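Local coordinates for protein serine repeat antigen 5 (Plasmodium falciparum, PDB 6X42) that belongs to the papain family of cysteine proteases but, as a pseudo-zymogen of the malaria parasite, probably lacks the ordinary proteolytic activity of its relatives, at residues Ala78-Asn83 and Pro130-His135; Asp170-Phe175 and His267-His272; Glu196-Tyr201 and Asn244-Tyr249. All coordinates share one frame; numbering follows the deposited sequence.

How the interactions relate
Read from the N terminus, the chain first closes a loop at interaction 1, where helix 78-83 of the helical domain meets the loop 130-135. Interaction 2 then opens at the start of helix 172-186, and before it closes at 267-272 the chain has made interaction 3, so that 196-201 with 244-249 is nested inside the longer loop. These two belong to the sheet-rich half of the papain-like fold and touch directly: Phe270 CZ packs on Val198 CG1 at 3.6 Å. Interactions 1 and 2 lie on opposite sides of the chain's centre, their own centres about 38 Å apart. Interaction 3 joins two loops, one carrying ligands of a calcium site, the other with the family's Asn-Ser-Trp motif.

Interaction 1. Residues Ala78-Asn83 and Pro130-His135; sequences ALYVAN and PKVEDH
The phenol ring of Tyr80 is the flat group on which Pro130 and Val132 converge. At its edge, near the ring plane, lies the carbonyl oxygen of Pro130, with Tyr80 CE1 3.9 Å from Pro130 O, while the CG2 methyl of Val132 comes in obliquely beside the hydroxyl end. Tyr109, from helix 99-109, and Pro113 also pack on this side chain. The setting is the helical domain of the papain-like fold: 78-83 is the short helix that follows the long helix 53-68. Its partner here is an irregular loop, 130-135. The disulfide Cys84-Cys129 joins the residues immediately beyond Asn83 and before Pro130, so the ring packs close to a covalent tie between the same two parts of the chain.

Tyr80 reaches the loop because its CG stands anti to the backbone N (chi1 -168°), which carries the ring out from the helix. The pyrrolidine of Pro130 then meets the near half of the ring, Pro130 CG lying 3.9 Å from Tyr80 CD1. Val132 crosses the phenol at about a right angle and takes the far half, where Val132 CG2 is 3.6 Å from Tyr80 OH. At the end of the helix, the side-chain amide of Asn83 is bonded to Gly126 N and Lys124 O, earlier in the same loop.

Polar coupling between the two segments runs through a single water. It donates a hydrogen bond to Pro130 O at 2.7 Å and is hydrogen-bonded to Tyr80 OH, also at 2.7 Å.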
loop_
_atom_site.group_PDB
_atom_site.type_symbol
_atom_site.label_atom_id
_atom_site.label_comp_id
_atom_site.label_asym_id
_atom_site.label_seq_id
_atom_site.Cartn_x
_atom_site.Cartn_y
_atom_site.Cartn_z
ATOM N N ALA A 78 11.921 -3.195 -5.389
ATOM C CA ALA A 78 11.935 -3.084 -3.935
ATOM C C ALA A 78 13.353 -3.216 -3.397
ATOM O O ALA A 78 13.705 -2.605 -2.384
ATOM C CB ALA A 78 11.067 -4.169 -3.306
ATOM N N LEU A 79 14.171 -4.057 -4.036
ATOM C CA LEU A 79 15.521 -4.309 -3.528
ATOM C C LEU A 79 16.394 -3.061 -3.603
ATOM O O LEU A 79 17.209 -2.809 -2.706
ATOM C CB LEU A 79 16.146 -5.473 -4.290
ATOM C CG LEU A 79 17.403 -6.084 -3.664
ATOM C CD1 LEU A 79 17.082 -6.712 -2.313
ATOM C CD2 LEU A 79 18.029 -7.115 -4.611
ATOM N N TYR A 80 16.220 -2.245 -4.647
ATOM C CA TYR A 80 16.975 -1.001 -4.726
ATOM C C TYR A 80 16.649 -0.093 -3.549
ATOM O O TYR A 80 17.546 0.489 -2.925
ATOM C CB TYR A 80 16.699 -0.289 -6.049
ATOM C CG TYR A 80 17.659 0.854 -6.311
ATOM C CD1 TYR A 80 18.891 0.636 -6.898
ATOM C CD2 TYR A 80 17.344 2.148 -5.922
ATOM C CE1 TYR A 80 19.782 1.680 -7.116
ATOM C CE2 TYR A 80 18.222 3.196 -6.143
ATOM C CZ TYR A 80 19.443 2.958 -6.728
ATOM O OH TYR A 80 20.335 4.000 -6.942
ATOM N N VAL A 81 15.359 0.041 -3.233
ATOM C CA VAL A 81 14.938 0.878 -2.119
ATOM C C VAL A 81 15.441 0.316 -0.798
ATOM O O VAL A 81 15.815 1.068 0.107
ATOM C CB VAL A 81 13.412 1.077 -2.141
ATOM C CG1 VAL A 81 12.956 1.899 -0.951
ATOM C CG2 VAL A 81 12.995 1.703 -3.469
ATOM N N ALA A 82 15.453 -1.010 -0.651
ATOM C CA ALA A 82 15.955 -1.595 0.584
ATOM C C ALA A 82 17.426 -1.277 0.797
ATOM O O ALA A 82 17.863 -1.065 1.928
ATOM C CB ALA A 82 15.802 -3.113 0.539
ATOM N N ASN A 83 18.210 -1.275 -0.272
ATOM C CA ASN A 83 19.657 -1.318 -0.141
ATOM C C ASN A 83 20.335 0.026 -0.316
ATOM O O ASN A 83 21.518 0.137 0.005
ATOM C CB ASN A 83 20.233 -2.332 -1.133
ATOM C CG ASN A 83 19.850 -3.747 -0.764
ATOM O OD1 ASN A 83 19.393 -4.002 0.361
ATOM N ND2 ASN A 83 20.053 -4.684 -1.681
ATOM N N PRO A 130 23.494 -1.175 -5.597
ATOM C CA PRO A 130 24.119 -1.389 -6.906
ATOM C C PRO A 130 24.281 -0.094 -7.682
ATOM O O PRO A 130 23.531 0.870 -7.503
ATOM C CB PRO A 130 23.123 -2.316 -7.618
ATOM C CG PRO A 130 21.812 -1.878 -7.072
ATOM C CD PRO A 130 22.086 -1.600 -5.601
ATOM N N LYS A 131 25.282 -0.097 -8.559
ATOM C CA LYS A 131 25.439 0.980 -9.522
ATOM C C LYS A 131 24.269 0.970 -10.493
ATOM O O LYS A 131 23.834 -0.091 -10.952
ATOM C CB LYS A 131 26.721 0.783 -10.334
ATOM C CG LYS A 131 26.651 1.408 -11.754
ATOM C CD LYS A 131 27.986 1.551 -12.454
ATOM C CE LYS A 131 27.801 2.151 -13.851
ATOM N NZ LYS A 131 29.055 2.135 -14.627
ATOM N N VAL A 132 23.764 2.152 -10.823
ATOM C CA VAL A 132 22.714 2.251 -11.828
ATOM C C VAL A 132 23.362 2.092 -13.195
ATOM O O VAL A 132 24.258 2.854 -13.557
ATOM C CB VAL A 132 21.955 3.577 -11.709
ATOM C CG1 VAL A 132 21.039 3.781 -12.915
ATOM C CG2 VAL A 132 21.158 3.590 -10.410
ATOM N N GLU A 133 22.938 1.075 -13.936
ATOM C CA GLU A 133 23.512 0.799 -15.243
ATOM C C GLU A 133 22.834 1.647 -16.325
ATOM O O GLU A 133 21.703 2.125 -16.173
ATOM C CB GLU A 133 23.396 -0.694 -15.578
ATOM C CG GLU A 133 23.965 -1.646 -14.518
ATOM C CD GLU A 133 25.490 -1.728 -14.505
ATOM O OE1 GLU A 133 26.147 -1.255 -15.458
ATOM O OE2 GLU A 133 26.034 -2.280 -13.526
ATOM N N ASP A 134 23.548 1.822 -17.440
ATOM C CA ASP A 134 23.106 2.768 -18.458
ATOM C C ASP A 134 21.743 2.398 -19.032
ATOM O O ASP A 134 20.973 3.286 -19.406
ATOM C CB ASP A 134 24.149 2.850 -19.577
ATOM C CG ASP A 134 25.404 3.602 -19.157
ATOM O OD1 ASP A 134 26.397 3.568 -19.914
ATOM O OD2 ASP A 134 25.402 4.225 -18.073
ATOM N N HIS A 135 21.416 1.104 -19.103
ATOM C CA HIS A 135 20.173 0.656 -19.724
ATOM C C HIS A 135 19.003 0.591 -18.754
ATOM O O HIS A 135 17.888 0.256 -19.168
ATOM C CB HIS A 135 20.366 -0.712 -20.393
ATOM C CG HIS A 135 20.417 -1.860 -19.429
ATOM N ND1 HIS A 135 21.575 -2.237 -18.782
ATOM C CD2 HIS A 135 19.459 -2.727 -19.019
ATOM C CE1 HIS A 135 21.326 -3.280 -18.008
ATOM N NE2 HIS A 135 20.048 -3.596 -18.133
HETATM O O HOH W 1 23.000 3.527 -7.122
#

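Interaction 2. Residues Asp170-Phe175 and His267-His272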
loop_
_atom_site.group_PDB
_atom_site.type_symbol
_atom_site.label_atom_id
_atom_site.label_comp_id
_atom_site.label_asym_id
_atom_site.label_seq_id
_atom_site.Cartn_x
_atom_site.Cartn_y
_atom_site.Cartn_z
ATOM N N ASP A 170 -14.831 8.298 16.609
ATOM C CA ASP A 170 -16.197 8.808 16.641
ATOM C C ASP A 170 -16.681 9.315 15.291
ATOM O O ASP A 170 -17.747 9.944 15.222
ATOM C CB ASP A 170 -16.335 9.949 17.649
ATOM C CG ASP A 170 -16.163 9.498 19.073
ATOM O OD1 ASP A 170 -16.648 8.397 19.407
ATOM O OD2 ASP A 170 -15.576 10.267 19.866
ATOM N N ASN A 171 -15.924 9.083 14.233
ATOM C CA ASN A 171 -16.291 9.574 12.920
ATOM C C ASN A 171 -15.738 8.627 11.856
ATOM O O ASN A 171 -15.060 9.039 10.912
ATOM C CB ASN A 171 -15.788 11.003 12.738
ATOM C CG ASN A 171 -16.393 11.672 11.537
ATOM O OD1 ASN A 171 -17.372 11.185 10.962
ATOM N ND2 ASN A 171 -15.813 12.793 11.141
ATOM N N MET A 172 -16.044 7.334 11.992
ATOM C CA MET A 172 -15.483 6.353 11.059
ATOM C C MET A 172 -16.043 6.490 9.651
ATOM O O MET A 172 -15.379 6.073 8.697
ATOM C CB MET A 172 -15.619 4.924 11.585
ATOM C CG MET A 172 -14.645 4.650 12.725
ATOM S SD MET A 172 -12.899 4.618 12.156
ATOM C CE MET A 172 -12.878 3.175 11.127
ATOM N N ASP A 173 -17.240 7.064 9.496
ATOM C CA ASP A 173 -17.766 7.289 8.155
ATOM C C ASP A 173 -16.844 8.197 7.352
ATOM O O ASP A 173 -16.660 7.993 6.148
ATOM C CB ASP A 173 -19.168 7.901 8.230
ATOM C CG ASP A 173 -20.231 6.892 8.602
ATOM O OD1 ASP A 173 -19.920 5.691 8.725
ATOM O OD2 ASP A 173 -21.398 7.311 8.775
ATOM N N ALA A 174 -16.247 9.200 8.006
ATOM C CA ALA A 174 -15.330 10.100 7.316
ATOM C C ALA A 174 -14.032 9.384 6.961
ATOM O O ALA A 174 -13.494 9.584 5.870
ATOM C CB ALA A 174 -15.069 11.338 8.174
ATOM N N PHE A 175 -13.536 8.525 7.857
ATOM C CA PHE A 175 -12.339 7.731 7.568
ATOM C C PHE A 175 -12.563 6.859 6.340
ATOM O O PHE A 175 -11.732 6.826 5.426
ATOM C CB PHE A 175 -12.038 6.888 8.813
ATOM C CG PHE A 175 -10.738 6.115 8.784
ATOM C CD1 PHE A 175 -9.513 6.739 8.937
ATOM C CD2 PHE A 175 -10.750 4.732 8.679
ATOM C CE1 PHE A 175 -8.336 6.017 8.962
ATOM C CE2 PHE A 175 -9.573 3.996 8.704
ATOM C CZ PHE A 175 -8.358 4.644 8.853
ATOM N N HIS A 267 -12.177 -2.010 20.583
ATOM C CA HIS A 267 -11.578 -0.721 20.893
ATOM C C HIS A 267 -10.805 -0.170 19.699
ATOM O O HIS A 267 -10.743 1.048 19.504
ATOM C CB HIS A 267 -10.652 -0.856 22.102
ATOM C CG HIS A 267 -11.349 -1.320 23.343
ATOM N ND1 HIS A 267 -12.696 -1.123 23.559
ATOM C CD2 HIS A 267 -10.884 -1.962 24.441
ATOM C CE1 HIS A 267 -13.034 -1.630 24.732
ATOM N NE2 HIS A 267 -11.952 -2.146 25.287
ATOM N N PHE A 268 -10.237 -1.044 18.877
ATOM C CA PHE A 268 -9.389 -0.640 17.768
ATOM C C PHE A 268 -9.871 -1.271 16.475
ATOM O O PHE A 268 -10.225 -2.449 16.447
ATOM C CB PHE A 268 -7.969 -1.136 18.019
ATOM C CG PHE A 268 -7.401 -0.684 19.326
ATOM C CD1 PHE A 268 -7.118 -1.589 20.346
ATOM C CD2 PHE A 268 -7.143 0.652 19.537
ATOM C CE1 PHE A 268 -6.582 -1.163 21.551
ATOM C CE2 PHE A 268 -6.605 1.087 20.738
ATOM C CZ PHE A 268 -6.339 0.173 21.747
ATOM N N ASN A 269 -9.843 -0.483 15.405
ATOM C CA ASN A 269 -10.164 -0.988 14.081
ATOM C C ASN A 269 -9.011 -1.827 13.543
ATOM O O ASN A 269 -7.843 -1.573 13.834
ATOM C CB ASN A 269 -10.430 0.163 13.115
ATOM C CG ASN A 269 -11.160 -0.278 11.859
ATOM O OD1 ASN A 269 -10.541 -0.630 10.832
ATOM N ND2 ASN A 269 -12.468 -0.278 11.923
ATOM N N PHE A 270 -9.352 -2.825 12.715
ATOM C CA PHE A 270 -8.336 -3.638 12.051
ATOM C C PHE A 270 -7.347 -2.797 11.230
ATOM O O PHE A 270 -6.141 -3.099 11.191
ATOM C CB PHE A 270 -9.027 -4.696 11.165
ATOM C CG PHE A 270 -8.073 -5.482 10.330
ATOM C CD1 PHE A 270 -7.374 -6.540 10.864
ATOM C CD2 PHE A 270 -7.867 -5.154 9.010
ATOM C CE1 PHE A 270 -6.470 -7.249 10.077
ATOM C CE2 PHE A 270 -6.972 -5.851 8.229
ATOM C CZ PHE A 270 -6.267 -6.905 8.757
ATOM N N ILE A 271 -7.818 -1.734 10.589
ATOM C CA ILE A 271 -6.942 -0.810 9.880
ATOM C C ILE A 271 -6.463 0.219 10.898
ATOM O O ILE A 271 -7.236 1.037 11.381
ATOM C CB ILE A 271 -7.663 -0.123 8.711
ATOM C CG1 ILE A 271 -8.204 -1.149 7.699
ATOM C CG2 ILE A 271 -6.745 0.893 8.078
ATOM C CD1 ILE A 271 -7.164 -2.020 7.034
ATOM N N HIS A 272 -5.175 0.200 11.218
ATOM C CA HIS A 272 -4.620 1.153 12.170
ATOM C C HIS A 272 -4.557 2.555 11.584
ATOM O O HIS A 272 -4.895 3.547 12.252
ATOM C CB HIS A 272 -3.225 0.673 12.588
ATOM C CG HIS A 272 -2.541 1.609 13.522
ATOM N ND1 HIS A 272 -1.814 2.696 13.081
ATOM C CD2 HIS A 272 -2.523 1.655 14.874
ATOM C CE1 HIS A 272 -1.383 3.374 14.132
ATOM N NE2 HIS A 272 -1.788 2.755 15.230
#
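Met172 lays its terminal methyl over the flat face of the Asn269 amide, and one helical turn further on Phe175 turns the edge of its ring toward Ile271. Both helix side chains set out toward the loop from the first turn of helix 172-186, with Asn171 at the N-cap, yet they meet it in different ways.

The methionine chain is bent at its last two torsions, chi2 and chi3 both near -70°, and this curl swings the methyl onto the amide. Met172 CE sits nearest the nitrogen, 3.6 Å from Asn269 ND2, and 3.9 Å from Asn269 CG. The methyl stands almost directly above the nitrogen, off the plane that holds the N-H bonds, leaving them for other partners; ND2 is hydrogen-bonded to the carbonyl oxygen of Met260. The oxygen end is engaged locally: Asn269 OD1 accepts from the backbone N of Ile271 at 2.9 Å, with an angle of 161° at the hydrogen. Held at its two ends, the amide is limited in its rotation and offers the methionine a fixed surface.

Phe175 meets its partner with the ring tip. CZ is the carbon that touches, 4.2 Å from Ile271 CG2, and that methyl lies near the ring plane, a loose edge contact in which the side chains pass obliquely. The CG1 branch of Ile271 leads away, and the side chain also packs on Ile193 of strand 189-193. Phe168 meets the Phe175 ring at an inclination of about 45°.

The loop bond from Ile271 N to Asn269 OD1 defines an Asx turn, set between the start of helix 172-186 and the entry to strand 273-280 in the sheet-rich domain of a papain-like fold.

Interaction 3. Residues Glu196-Tyr201 and Asn244-Tyr249; sequences ENVMGY and NSWGPY. With CA (calcium ion), chain B.
Apolar contacts carry most of the meeting between Val198, Met199 and Trp246. At the far corner of the indole, Val198 CG2 lies 3.6 Å from Trp246 CH2. In one of the two Met199 conformers, Met199 CE is 3.7 Å from that same Trp246 CH2, beyond the other side of the ring plane, so the corner is probably wedged between the two for at least part of the time. Both approach obliquely. Val198 places CG2 between its backbone N and carbonyl carbon (chi1 -54° for the CG1 branch), turning that methyl to the indole.

The same Met199 conformer adds a Met-aromatic contact, as uncertain as that of the methyl: Met199 SD stands 5.0 Å from the centroid of the six-membered ring of Trp246, 57° off its normal.

Sequence and geometry identify 244-249 with the Asn-Ser-Trp stretch of papain-like proteases, in which the asparagine partners the active-site histidine. Here Asn244 OD1 is indeed hydrogen-bonded to His219 NE2, consistent with that pairing, and Trp246 packs on the His219 ring. The amide nitrogen Asn244 ND2 sits over the indole face shared with Val198, 3.3 Å above the ring plane. Among hydrogen bonds, Ser245 N reaches Asn244 OD1 at 2.9 Å from above the carbonyl plane rather than within it.

Metal coordination occupies the outer side of 196-201. Glu196 OE2 binds calcium at 2.3 Å and Asn197 OD1 at 2.4 Å; a water and Asp214 are further ligands. The two side chains sit in a backbone turn closed by Met199 N donating to Glu196 O at 3.1 Å.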
loop_
_atom_site.group_PDB
_atom_site.type_symbol
_atom_site.label_atom_id
_atom_site.label_comp_id
_atom_site.label_asym_id
_atom_site.label_seq_id
_atom_site.Cartn_x
_atom_site.Cartn_y
_atom_site.Cartn_z
ATOM N N GLU A 196 0.146 -10.016 13.139
ATOM C CA GLU A 196 -0.452 -11.133 13.862
ATOM C C GLU A 196 -1.912 -11.332 13.480
ATOM O O GLU A 196 -2.407 -12.464 13.480
ATOM C CB GLU A 196 -0.331 -10.930 15.381
ATOM C CG GLU A 196 -1.299 -9.904 15.965
ATOM C CD GLU A 196 -1.254 -9.770 17.482
ATOM O OE1 GLU A 196 -0.169 -9.984 18.081
ATOM O OE2 GLU A 196 -2.290 -9.371 18.067
ATOM N N ASN A 197 -2.614 -10.242 13.171
ATOM C CA ASN A 197 -4.052 -10.293 13.006
ATOM C C ASN A 197 -4.476 -11.061 11.771
ATOM O O ASN A 197 -5.633 -11.490 11.707
ATOM C CB ASN A 197 -4.653 -8.894 12.988
ATOM C CG ASN A 197 -4.585 -8.236 14.350
ATOM O OD1 ASN A 197 -4.527 -8.933 15.362
ATOM N ND2 ASN A 197 -4.580 -6.923 14.396
ATOM N N VAL A 198 -3.574 -11.263 10.804
ATOM C CA VAL A 198 -3.882 -12.023 9.589
ATOM C C VAL A 198 -3.246 -13.400 9.592
ATOM O O VAL A 198 -3.265 -14.090 8.563
ATOM C CB VAL A 198 -3.549 -11.235 8.304
ATOM C CG1 VAL A 198 -4.235 -9.878 8.305
ATOM C CG2 VAL A 198 -2.049 -11.063 8.110
ATOM N N MET A 199 -2.747 -13.852 10.748
ATOM C CA MET A 199 -2.053 -15.125 10.880
ATOM C C MET A 199 -2.977 -16.301 11.167
ATOM O O MET A 199 -2.510 -17.448 11.146
ATOM C CB MET A 199 -1.039 -15.042 12.020
ATOM C CG MET A 199 0.101 -14.107 11.765
ATOM S SD MET A 199 1.132 -14.608 10.394
ATOM C CE MET A 199 2.481 -13.439 10.615
ATOM N N GLY A 200 -4.252 -16.047 11.458
ATOM C CA GLY A 200 -5.157 -17.144 11.760
ATOM C C GLY A 200 -5.331 -18.070 10.571
ATOM O O GLY A 200 -5.262 -17.668 9.405
ATOM N N TYR A 201 -5.577 -19.339 10.879
ATOM C CA TYR A 201 -5.861 -20.327 9.843
ATOM C C TYR A 201 -6.968 -19.851 8.898
ATOM O O TYR A 201 -6.951 -20.135 7.694
ATOM C CB TYR A 201 -6.292 -21.615 10.552
ATOM C CG TYR A 201 -6.805 -22.677 9.621
ATOM C CD1 TYR A 201 -5.934 -23.457 8.884
ATOM C CD2 TYR A 201 -8.165 -22.891 9.472
ATOM C CE1 TYR A 201 -6.410 -24.430 8.012
ATOM C CE2 TYR A 201 -8.648 -23.863 8.622
ATOM C CZ TYR A 201 -7.770 -24.620 7.890
ATOM O OH TYR A 201 -8.265 -25.585 7.037
ATOM N N ASN A 244 -1.716 -7.978 0.096
ATOM C CA ASN A 244 -0.553 -8.307 0.914
ATOM C C ASN A 244 0.623 -8.642 0.003
ATOM O O ASN A 244 0.464 -8.776 -1.210
ATOM C CB ASN A 244 -0.897 -9.471 1.851
ATOM C CG ASN A 244 -0.063 -9.511 3.119
ATOM O OD1 ASN A 244 0.882 -8.750 3.309
ATOM N ND2 ASN A 244 -0.431 -10.434 4.000
ATOM N N SER A 245 1.804 -8.783 0.610
ATOM C CA SER A 245 3.058 -9.053 -0.074
ATOM C C SER A 245 3.689 -10.363 0.411
ATOM O O SER A 245 4.911 -10.457 0.594
ATOM C CB SER A 245 4.032 -7.882 0.043
ATOM O OG SER A 245 4.190 -7.448 1.377
ATOM N N TRP A 246 2.844 -11.377 0.609
ATOM C CA TRP A 246 3.268 -12.702 1.054
ATOM C C TRP A 246 3.084 -13.733 -0.051
ATOM O O TRP A 246 3.001 -14.943 0.211
ATOM C CB TRP A 246 2.552 -13.108 2.342
ATOM C CG TRP A 246 2.913 -12.272 3.551
ATOM C CD1 TRP A 246 3.910 -11.351 3.660
ATOM C CD2 TRP A 246 2.255 -12.299 4.823
ATOM N NE1 TRP A 246 3.896 -10.785 4.917
ATOM C CE2 TRP A 246 2.898 -11.362 5.652
ATOM C CE3 TRP A 246 1.173 -13.026 5.336
ATOM C CZ2 TRP A 246 2.481 -11.116 6.962
ATOM C CZ3 TRP A 246 0.781 -12.793 6.633
ATOM C CH2 TRP A 246 1.428 -11.843 7.431
ATOM N N GLY A 247 3.054 -13.264 -1.294
ATOM C CA GLY A 247 2.947 -14.126 -2.440
ATOM C C GLY A 247 1.518 -14.468 -2.793
ATOM O O GLY A 247 0.577 -14.219 -2.036
ATOM N N PRO A 248 1.336 -15.055 -3.979
ATOM C CA PRO A 248 -0.014 -15.296 -4.507
ATOM C C PRO A 248 -0.702 -16.537 -3.964
ATOM O O PRO A 248 -1.843 -16.805 -4.354
ATOM C CB PRO A 248 0.233 -15.426 -6.010
ATOM C CG PRO A 248 1.630 -16.016 -6.092
ATOM C CD PRO A 248 2.383 -15.332 -4.972
ATOM N N TYR A 249 -0.085 -17.285 -3.063
ATOM C CA TYR A 249 -0.717 -18.435 -2.421
ATOM C C TYR A 249 -1.171 -18.132 -1.002
ATOM O O TYR A 249 -1.788 -18.995 -0.359
ATOM C CB TYR A 249 0.202 -19.669 -2.514
ATOM C CG TYR A 249 0.609 -19.904 -3.944
ATOM C CD1 TYR A 249 -0.279 -20.438 -4.861
ATOM C CD2 TYR A 249 1.874 -19.548 -4.391
ATOM C CE1 TYR A 249 0.112 -20.633 -6.204
ATOM C CE2 TYR A 249 2.255 -19.718 -5.684
ATOM C CZ TYR A 249 1.378 -20.249 -6.591
ATOM O OH TYR A 249 1.803 -20.422 -7.888
HETATM CA CA CA B . -4.492 -8.740 17.729
HETATM O O HOH W 2 -6.848 -8.324 17.282
#